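Local coordinates for heme-binding protein A (Haemophilus parasuis 29755, PDB 3TPA) that probably binds glutathione, despite its heme-binding name, as a solute-binding protein of the Pasteurellaceae-specific GbpA family, at residues Pro425-Ala430 with Asn436-Thr441; Asp242-Pro247 with Ala253-Asp258; Phe72-Asn77 with Leu92-Val97. The protein carries 1 engineered substitution. All coordinates share one frame; numbering follows the deposited sequence.

Contact 1. Residues Pro425-Ala430 with Asn436-Thr441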
loop_
_atom_site.group_PDB
_atom_site.type_symbol
_atom_site.label_atom_id
_atom_site.label_comp_id
_atom_site.label_asym_id
_atom_site.label_seq_id
_atom_site.Cartn_x
_atom_site.Cartn_y
_atom_site.Cartn_z
ATOM N N PRO A 425 9.871 -3.476 8.770
ATOM C CA PRO A 425 10.398 -4.214 7.613
ATOM C C PRO A 425 11.789 -3.751 7.179
ATOM O O PRO A 425 12.630 -4.587 6.814
ATOM C CB PRO A 425 9.371 -3.921 6.517
ATOM C CG PRO A 425 8.087 -3.734 7.262
ATOM C CD PRO A 425 8.492 -3.014 8.542
ATOM N N LEU A 426 12.021 -2.438 7.202
ATOM C CA LEU A 426 13.280 -1.872 6.711
ATOM C C LEU A 426 14.459 -1.984 7.679
ATOM O O LEU A 426 15.610 -2.056 7.257
ATOM C CB LEU A 426 13.092 -0.394 6.370
ATOM C CG LEU A 426 12.212 -0.152 5.147
ATOM C CD1 LEU A 426 11.999 1.329 4.880
ATOM C CD2 LEU A 426 12.836 -0.837 3.945
ATOM N N PHE A 427 14.188 -1.965 8.974
ATOM C CA PHE A 427 15.272 -1.739 9.937
ATOM C C PHE A 427 15.307 -2.701 11.137
ATOM O O PHE A 427 16.136 -2.548 12.038
ATOM C CB PHE A 427 15.223 -0.280 10.445
ATOM C CG PHE A 427 15.269 0.766 9.344
ATOM C CD1 PHE A 427 16.263 0.747 8.377
ATOM C CD2 PHE A 427 14.309 1.771 9.292
ATOM C CE1 PHE A 427 16.302 1.718 7.371
ATOM C CE2 PHE A 427 14.325 2.737 8.290
ATOM C CZ PHE A 427 15.320 2.707 7.319
ATOM N N SER A 428 14.402 -3.669 11.191
ATOM C CA SER A 428 14.445 -4.610 12.321
ATOM C C SER A 428 15.551 -5.638 12.146
ATOM O O SER A 428 15.809 -6.115 11.036
ATOM C CB SER A 428 13.121 -5.351 12.521
ATOM O OG SER A 428 13.243 -6.303 13.574
ATOM N N GLN A 429 16.200 -5.986 13.251
ATOM C CA GLN A 429 17.179 -7.062 13.227
ATOM C C GLN A 429 16.539 -8.333 12.686
ATOM O O GLN A 429 17.191 -9.139 12.037
ATOM C CB GLN A 429 17.736 -7.326 14.623
ATOM C CG GLN A 429 18.953 -8.225 14.611
ATOM C CD GLN A 429 19.850 -8.012 15.813
ATOM O OE1 GLN A 429 21.066 -7.865 15.676
ATOM N NE2 GLN A 429 19.253 -7.996 17.000
ATOM N N ALA A 430 15.255 -8.510 12.954
ATOM C CA ALA A 430 14.598 -9.757 12.606
ATOM C C ALA A 430 14.462 -9.954 11.100
ATOM O O ALA A 430 14.211 -11.070 10.636
ATOM C CB ALA A 430 13.234 -9.860 13.297
ATOM N N ASN A 436 15.408 -5.958 5.461
ATOM C CA ASN A 436 16.323 -4.961 6.011
ATOM C C ASN A 436 17.598 -5.125 5.220
ATOM O O ASN A 436 18.521 -5.852 5.617
ATOM C CB ASN A 436 16.515 -5.175 7.532
ATOM C CG ASN A 436 17.555 -4.238 8.156
ATOM O OD1 ASN A 436 18.315 -3.581 7.453
ATOM N ND2 ASN A 436 17.606 -4.204 9.501
ATOM N N TYR A 437 17.622 -4.476 4.058
ATOM C CA TYR A 437 18.712 -4.613 3.098
ATOM C C TYR A 437 20.016 -4.059 3.669
ATOM O O TYR A 437 21.071 -4.671 3.521
ATOM C CB TYR A 437 18.381 -3.857 1.824
ATOM C CG TYR A 437 17.283 -4.469 0.984
ATOM C CD1 TYR A 437 16.794 -5.735 1.251
ATOM C CD2 TYR A 437 16.764 -3.785 -0.105
ATOM C CE1 TYR A 437 15.808 -6.298 0.471
ATOM C CE2 TYR A 437 15.781 -4.341 -0.893
ATOM C CZ TYR A 437 15.309 -5.601 -0.604
ATOM O OH TYR A 437 14.326 -6.150 -1.398
ATOM N N SER A 438 19.931 -2.908 4.333
ATOM C CA SER A 438 21.122 -2.262 4.898
ATOM C C SER A 438 21.807 -3.075 6.010
ATOM O O SER A 438 22.991 -2.880 6.280
ATOM C CB SER A 438 20.783 -0.856 5.425
ATOM O OG SER A 438 20.057 -0.929 6.640
ATOM N N ARG A 439 21.062 -3.969 6.655
ATOM C CA ARG A 439 21.597 -4.796 7.753
ATOM C C ARG A 439 21.870 -4.001 9.014
ATOM O O ARG A 439 22.518 -4.491 9.937
ATOM C CB ARG A 439 22.881 -5.531 7.349
ATOM C CG ARG A 439 22.776 -6.320 6.045
ATOM C CD ARG A 439 23.483 -7.685 6.205
ATOM N NE ARG A 439 22.927 -8.649 5.276
ATOM C CZ ARG A 439 22.899 -9.952 5.475
ATOM N NH1 ARG A 439 23.400 -10.476 6.580
ATOM N NH2 ARG A 439 22.362 -10.722 4.554
ATOM N N TRP A 440 21.381 -2.769 9.060
ATOM C CA TRP A 440 21.600 -1.931 10.234
ATOM C C TRP A 440 20.678 -2.342 11.374
ATOM O O TRP A 440 19.526 -2.722 11.151
ATOM C CB TRP A 440 21.365 -0.460 9.897
ATOM C CG TRP A 440 21.485 0.471 11.085
ATOM C CD1 TRP A 440 22.641 0.916 11.676
ATOM C CD2 TRP A 440 20.410 1.088 11.801
ATOM N NE1 TRP A 440 22.340 1.752 12.738
ATOM C CE2 TRP A 440 20.980 1.883 12.819
ATOM C CE3 TRP A 440 19.017 1.050 11.677
ATOM C CZ2 TRP A 440 20.209 2.618 13.706
ATOM C CZ3 TRP A 440 18.248 1.782 12.578
ATOM C CH2 TRP A 440 18.850 2.542 13.582
ATOM N N THR A 441 21.200 -2.270 12.596
ATOM C CA THR A 441 20.410 -2.529 13.799
ATOM C C THR A 441 20.909 -1.645 14.929
ATOM O O THR A 441 22.084 -1.276 14.963
ATOM C CB THR A 441 20.513 -4.010 14.272
ATOM O OG1 THR A 441 21.750 -4.209 14.966
ATOM C CG2 THR A 441 20.420 -4.976 13.099
HETATM O O HOH W 1 17.547 -1.260 5.395
#
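One amide hydrogen of Asn436 crosses to Ser428, and the other closes its own loop on Trp440. ND2 donates to Ser428 O at 3.0 Å, nearly straight (172°) and in the amide plane, although it meets that carbonyl from well above the carbonyl's own plane. The second hydrogen goes to Trp440 O, 2.9 Å from Asn436 ND2; the two nearly straight bonds, both in the amide plane, fix the rotation of the amide. CG stands anti to the backbone N (chi1 175°), which brings the amide alongside the backbone of Leu426-Ser428; OD1 takes a weak bond from Arg439 N. Leu426 O receives a CA-H...O contact from Asn436 CA at 3.2 Å and a bond from water 1, which in turn accepts from Ser438 N.

Apolar contacts flank this polar centre. Phe427 CB meets the edge of the Trp440 indole at CE3, 4.2 Å away, and Thr441 CG2 touches the stem of Gln429, with 3.9 Å to Gln429 CB.

A last group of bonds belongs to the serine hydroxyl. Ser428 OG bonds Glu446 of helix 443-453 and accepts from Ala430 N at 3.1 Å, an ST turn in the link after helix 420-427.

Contact 2. Residues Asp242-Pro247 with Ala253-Asp258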
loop_
_atom_site.group_PDB
_atom_site.type_symbol
_atom_site.label_atom_id
_atom_site.label_comp_id
_atom_site.label_asym_id
_atom_site.label_seq_id
_atom_site.Cartn_x
_atom_site.Cartn_y
_atom_site.Cartn_z
ATOM N N ASP A 242 -14.945 9.466 -17.258
ATOM C CA ASP A 242 -15.035 10.322 -16.072
ATOM C C ASP A 242 -13.798 10.215 -15.181
ATOM O O ASP A 242 -13.446 11.166 -14.494
ATOM C CB ASP A 242 -16.282 9.996 -15.275
ATOM C CG ASP A 242 -17.535 10.329 -16.034
ATOM O OD1 ASP A 242 -17.685 11.505 -16.416
ATOM O OD2 ASP A 242 -18.350 9.419 -16.266
ATOM N N VAL A 243 -13.149 9.052 -15.195
ATOM C CA VAL A 243 -11.942 8.822 -14.406
ATOM C C VAL A 243 -11.011 7.996 -15.275
ATOM O O VAL A 243 -11.480 7.161 -16.027
ATOM C CB VAL A 243 -12.235 7.974 -13.127
ATOM C CG1 VAL A 243 -11.030 7.960 -12.164
ATOM C CG2 VAL A 243 -13.497 8.438 -12.413
ATOM N N ILE A 244 -9.702 8.205 -15.160
ATOM C CA ILE A 244 -8.747 7.315 -15.808
ATOM C C ILE A 244 -7.671 6.869 -14.828
ATOM O O ILE A 244 -7.418 7.531 -13.818
ATOM C CB ILE A 244 -8.066 7.975 -17.038
ATOM C CG1 ILE A 244 -7.185 9.150 -16.596
ATOM C CG2 ILE A 244 -9.114 8.412 -18.062
ATOM C CD1 ILE A 244 -6.232 9.644 -17.676
ATOM N N ASP A 245 -7.041 5.740 -15.125
ATOM C CA ASP A 245 -5.914 5.286 -14.324
ATOM C C ASP A 245 -4.621 5.322 -15.148
ATOM O O ASP A 245 -4.643 5.597 -16.349
ATOM C CB ASP A 245 -6.175 3.897 -13.719
ATOM C CG ASP A 245 -6.240 2.789 -14.754
ATOM O OD1 ASP A 245 -6.259 3.082 -15.971
ATOM O OD2 ASP A 245 -6.294 1.609 -14.335
ATOM N N PHE A 246 -3.503 5.070 -14.474
ATOM C CA PHE A 246 -2.169 5.082 -15.086
ATOM C C PHE A 246 -2.004 6.136 -16.188
ATOM O O PHE A 246 -1.667 5.811 -17.318
ATOM C CB PHE A 246 -1.789 3.679 -15.590
ATOM C CG PHE A 246 -1.696 2.642 -14.482
ATOM C CD1 PHE A 246 -0.553 2.523 -13.711
ATOM C CD2 PHE A 246 -2.766 1.814 -14.200
ATOM C CE1 PHE A 246 -0.477 1.574 -12.673
ATOM C CE2 PHE A 246 -2.697 0.868 -13.169
ATOM C CZ PHE A 246 -1.554 0.746 -12.407
ATOM N N PRO A 247 -2.221 7.415 -15.844
ATOM C CA PRO A 247 -1.935 8.482 -16.802
ATOM C C PRO A 247 -0.449 8.538 -17.154
ATOM O O PRO A 247 0.387 8.420 -16.262
ATOM C CB PRO A 247 -2.316 9.746 -16.032
ATOM C CG PRO A 247 -2.107 9.378 -14.586
ATOM C CD PRO A 247 -2.527 7.935 -14.500
ATOM N N ALA A 253 1.507 17.545 -16.790
ATOM C CA ALA A 253 1.675 18.995 -16.852
ATOM C C ALA A 253 0.557 19.686 -17.643
ATOM O O ALA A 253 0.007 20.690 -17.205
ATOM C CB ALA A 253 3.037 19.342 -17.449
ATOM N N GLN A 254 0.209 19.149 -18.803
ATOM C CA GLN A 254 -0.905 19.715 -19.553
ATOM C C GLN A 254 -2.284 19.440 -18.925
ATOM O O GLN A 254 -3.208 20.245 -19.083
ATOM C CB GLN A 254 -0.885 19.247 -21.007
ATOM C CG GLN A 254 -2.093 19.741 -21.814
ATOM C CD GLN A 254 -2.173 21.258 -21.858
ATOM O OE1 GLN A 254 -1.151 21.946 -21.928
ATOM N NE2 GLN A 254 -3.389 21.786 -21.815
ATOM N N MET A 255 -2.430 18.301 -18.241
ATOM C CA MET A 255 -3.685 17.996 -17.541
ATOM C C MET A 255 -3.947 19.058 -16.478
ATOM O O MET A 255 -5.087 19.418 -16.223
ATOM C CB MET A 255 -3.670 16.613 -16.871
ATOM C CG MET A 255 -3.788 15.418 -17.782
ATOM S SD MET A 255 -3.689 13.851 -16.859
ATOM C CE MET A 255 -3.840 12.670 -18.205
ATOM N N LYS A 256 -2.881 19.538 -15.845
ATOM C CA LYS A 256 -2.997 20.587 -14.838
ATOM C C LYS A 256 -3.523 21.908 -15.423
ATOM O O LYS A 256 -3.946 22.792 -14.686
ATOM C CB LYS A 256 -1.653 20.811 -14.142
ATOM C CG LYS A 256 -1.326 19.771 -13.044
ATOM C CD LYS A 256 0.132 19.863 -12.603
ATOM C CE LYS A 256 0.475 18.843 -11.527
ATOM N NZ LYS A 256 1.921 18.942 -11.147
ATOM N N LYS A 257 -3.492 22.034 -16.746
ATOM C CA LYS A 257 -3.962 23.248 -17.418
ATOM C C LYS A 257 -5.311 23.052 -18.104
ATOM O O LYS A 257 -5.920 24.017 -18.569
ATOM C CB LYS A 257 -2.939 23.724 -18.452
ATOM C CG LYS A 257 -1.573 24.091 -17.864
ATOM C CD LYS A 257 -0.553 24.305 -18.969
ATOM C CE LYS A 257 0.795 24.721 -18.410
ATOM N NZ LYS A 257 1.842 24.737 -19.468
ATOM N N ASP A 258 -5.769 21.807 -18.177
ATOM C CA ASP A 258 -6.996 21.488 -18.900
ATOM C C ASP A 258 -8.244 21.793 -18.090
ATOM O O ASP A 258 -8.421 21.234 -17.013
ATOM C CB ASP A 258 -7.013 20.013 -19.306
ATOM C CG ASP A 258 -6.020 19.694 -20.402
ATOM O OD1 ASP A 258 -5.713 20.595 -21.210
ATOM O OD2 ASP A 258 -5.558 18.539 -20.465
#
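The puckered pyrrolidine ring of Pro247 is the one ring that takes part, and it offers its CB to the terminal methyl of Met255, with 3.9 Å between Pro247 CB and Met255 CE. Away from the contact, within 253-258, the flat amide of Gln254 donates through NE2 to Asp258 OD1 at 2.7 Å, with the acceptor close to the amide plane, while NE2 itself stands 40° out of the carboxylate plane. Asp258 OD2 has a partner in the hydroxyl of Tyr233, so both carboxylate oxygens are bonded.

The contact across the segments is carried, on the helical side, by Met255 alone. Its side chain runs straight beyond CG (chi2 178°, chi3 -179°), spanning a gap in which the nearest CA atoms, those of Pro247 in the loop after strand 243-244 and of Met255, are 9.7 Å apart. Ile244 comes to meet it tip to tip, Ile244 CD1 lying 3.9 Å from Met255 CE. The methyl thus nests against two carbons at once, and these three form a nearly equilateral triangle. The whole contact is van der Waals.

Ile244 belongs to strand 243-244, an outermost strand of a five-stranded mixed sheet; it lies beside strand 9-14, to which the Cys13-Cys241 disulfide also links the chain. Met255 lies on helix 249-255, which follows the strand in the chain. Helix 229-237 packs alongside, with Arg232 against Ile244 and Tyr233 against Met255, and Pro489 of strand 478-491 touches both Ile244 and Pro247.

Contact 3. Residues Phe72-Asn77 with Leu92-Val97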
loop_
_atom_site.group_PDB
_atom_site.type_symbol
_atom_site.label_atom_id
_atom_site.label_comp_id
_atom_site.label_asym_id
_atom_site.label_seq_id
_atom_site.Cartn_x
_atom_site.Cartn_y
_atom_site.Cartn_z
ATOM N N PHE A 72 -15.459 -7.550 18.086
ATOM C CA PHE A 72 -16.223 -6.758 17.127
ATOM C C PHE A 72 -17.685 -7.052 17.315
ATOM O O PHE A 72 -18.088 -8.210 17.296
ATOM C CB PHE A 72 -15.818 -7.105 15.690
ATOM C CG PHE A 72 -14.398 -6.779 15.387
ATOM C CD1 PHE A 72 -14.043 -5.508 14.946
ATOM C CD2 PHE A 72 -13.409 -7.724 15.587
ATOM C CE1 PHE A 72 -12.721 -5.198 14.702
ATOM C CE2 PHE A 72 -12.084 -7.421 15.348
ATOM C CZ PHE A 72 -11.738 -6.161 14.908
ATOM N N TYR A 73 -18.468 -5.998 17.517
ATOM C CA TYR A 73 -19.922 -6.112 17.632
ATOM C C TYR A 73 -20.565 -5.704 16.307
ATOM O O TYR A 73 -20.489 -4.554 15.899
ATOM C CB TYR A 73 -20.444 -5.241 18.782
ATOM C CG TYR A 73 -19.798 -5.581 20.106
ATOM C CD1 TYR A 73 -20.258 -6.640 20.872
ATOM C CD2 TYR A 73 -18.715 -4.857 20.574
ATOM C CE1 TYR A 73 -19.663 -6.965 22.087
ATOM C CE2 TYR A 73 -18.108 -5.170 21.785
ATOM C CZ TYR A 73 -18.584 -6.225 22.530
ATOM O OH TYR A 73 -17.974 -6.526 23.723
ATOM N N LEU A 74 -21.201 -6.662 15.649
ATOM C CA LEU A 74 -21.669 -6.478 14.282
ATOM C C LEU A 74 -22.960 -5.663 14.155
ATOM O O LEU A 74 -23.917 -5.872 14.894
ATOM C CB LEU A 74 -21.831 -7.836 13.599
ATOM C CG LEU A 74 -20.635 -8.798 13.664
ATOM C CD1 LEU A 74 -20.969 -10.110 12.989
ATOM C CD2 LEU A 74 -19.374 -8.183 13.027
ATOM N N ARG A 75 -22.953 -4.731 13.207
ATOM C CA ARG A 75 -24.130 -3.965 12.771
ATOM C C ARG A 75 -25.272 -4.921 12.448
ATOM O O ARG A 75 -25.061 -5.952 11.814
ATOM C CB ARG A 75 -23.751 -3.204 11.491
ATOM C CG ARG A 75 -24.728 -2.171 11.017
ATOM C CD ARG A 75 -24.094 -1.329 9.897
ATOM N NE ARG A 75 -22.812 -0.764 10.325
ATOM C CZ ARG A 75 -22.680 0.347 11.047
ATOM N NH1 ARG A 75 -21.473 0.780 11.394
ATOM N NH2 ARG A 75 -23.756 1.025 11.429
ATOM N N GLN A 76 -26.491 -4.584 12.848
ATOM C CA GLN A 76 -27.611 -5.484 12.563
ATOM C C GLN A 76 -28.357 -5.117 11.280
ATOM O O GLN A 76 -28.295 -3.981 10.829
ATOM C CB GLN A 76 -28.566 -5.548 13.751
ATOM C CG GLN A 76 -27.912 -6.083 15.000
ATOM C CD GLN A 76 -28.905 -6.759 15.897
ATOM O OE1 GLN A 76 -28.973 -7.983 15.942
ATOM N NE2 GLN A 76 -29.691 -5.968 16.620
ATOM N N ASN A 77 -29.034 -6.104 10.694
ATOM C CA ASN A 77 -29.919 -5.915 9.538
ATOM C C ASN A 77 -29.195 -5.477 8.281
ATOM O O ASN A 77 -29.742 -4.740 7.458
ATOM C CB ASN A 77 -31.062 -4.942 9.855
ATOM C CG ASN A 77 -31.897 -5.393 11.031
ATOM O OD1 ASN A 77 -32.545 -6.440 10.993
ATOM N ND2 ASN A 77 -31.889 -4.602 12.084
ATOM N N LEU A 92 -26.217 -10.343 7.404
ATOM C CA LEU A 92 -24.853 -10.606 7.819
ATOM C C LEU A 92 -24.797 -11.010 9.297
ATOM O O LEU A 92 -25.513 -10.450 10.125
ATOM C CB LEU A 92 -24.049 -9.330 7.589
ATOM C CG LEU A 92 -22.577 -9.086 7.957
ATOM C CD1 LEU A 92 -22.428 -8.714 9.397
ATOM C CD2 LEU A 92 -21.682 -10.232 7.566
ATOM N N ASN A 93 -23.961 -11.996 9.621
ATOM C CA ASN A 93 -23.664 -12.305 11.010
ATOM C C ASN A 93 -22.238 -12.821 11.161
ATOM O O ASN A 93 -21.454 -12.794 10.215
ATOM C CB ASN A 93 -24.658 -13.321 11.590
ATOM C CG ASN A 93 -24.540 -14.685 10.947
ATOM O OD1 ASN A 93 -23.520 -15.012 10.343
ATOM N ND2 ASN A 93 -25.586 -15.493 11.077
ATOM N N ALA A 94 -21.917 -13.291 12.361
ATOM C CA ALA A 94 -20.565 -13.712 12.712
ATOM C C ALA A 94 -20.091 -14.897 11.899
ATOM O O ALA A 94 -18.887 -15.033 11.658
ATOM C CB ALA A 94 -20.477 -14.034 14.217
ATOM N N ASP A 95 -21.015 -15.767 11.490
ATOM C CA ASP A 95 -20.631 -16.901 10.628
ATOM C C ASP A 95 -19.929 -16.413 9.359
ATOM O O ASP A 95 -18.958 -17.019 8.906
ATOM C CB ASP A 95 -21.847 -17.751 10.218
ATOM C CG ASP A 95 -22.374 -18.620 11.348
ATOM O OD1 ASP A 95 -21.662 -18.795 12.360
ATOM O OD2 ASP A 95 -23.506 -19.136 11.221
ATOM N N ASP A 96 -20.443 -15.330 8.775
ATOM C CA ASP A 96 -19.862 -14.780 7.548
ATOM C C ASP A 96 -18.448 -14.237 7.798
ATOM O O ASP A 96 -17.537 -14.436 6.999
ATOM C CB ASP A 96 -20.759 -13.684 6.971
ATOM C CG ASP A 96 -22.184 -14.158 6.735
ATOM O OD1 ASP A 96 -22.362 -15.201 6.068
ATOM O OD2 ASP A 96 -23.128 -13.486 7.219
ATOM N N VAL A 97 -18.264 -13.558 8.921
ATOM C CA VAL A 97 -16.937 -13.047 9.282
ATOM C C VAL A 97 -15.932 -14.184 9.509
ATOM O O VAL A 97 -14.802 -14.161 8.998
ATOM C CB VAL A 97 -17.005 -12.129 10.544
ATOM C CG1 VAL A 97 -15.622 -11.572 10.882
ATOM C CG2 VAL A 97 -17.998 -10.986 10.318
HETATM O O HOH W 2 -26.323 -7.599 10.043
#
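Leu74, the last residue of strand 69-74, packs against the start of helix 94-105, whose first turn is closed by a capping box of Asn93 and Asp96. From CB, which points at the helix, the chain places CG beside the backbone N (chi1 -51°) and then runs out straight (chi2 178°), making CD1 the tip. That methyl does most of the touching: it lies 3.4 Å from Ala94 N and 3.5 Å from Asn93 C, pressed against the backbone where the helix begins. Leu92 CD1, Ala94 CB and Val97 CG2 close round it, each 4.1 Å from Leu74 CD1. The other branch, CD2, meets Val97 CG2 as well, the two side chains running antiparallel alongside one another. Ala94 and Val97 also rest on Val142 of strand 141-146, so the helix lies against the antiparallel sheet that holds both strands.

The capping box holds that helix start in shape. Asn93 N donates to Asp96 OD2 at 2.9 Å, and Asn93 OD1 accepts weak bonds from Asp95 N and Asp96 N; Asp96 OD2 is also in a salt bridge with Arg90. Beyond the leucines a water spans the segments, donating to Arg75 O at 2.7 Å and to Leu92 O at 3.0 Å.

Overall arrangement
Along the chain contact 3 comes first, then contact 2, then contact 1, none overlapping another. Their centres form an almost equilateral triangle with sides of 38 to 41 Å, and the nearest atoms of any two stay about 20 Å or more apart. Contacts 3 and 2 each include a strand of a different sheet, 69-74 in the antiparallel one and 243-244 at the edge of a mixed one; contact 1 has none, but packs on strands 261-276 and 407-413 of the six-stranded sheet. Strand 478-491 of that last sheet also reaches contact 2. The three therefore sample separate parts of a large solute-binding fold, with contacts 1 and 2 on opposite sides of its centre.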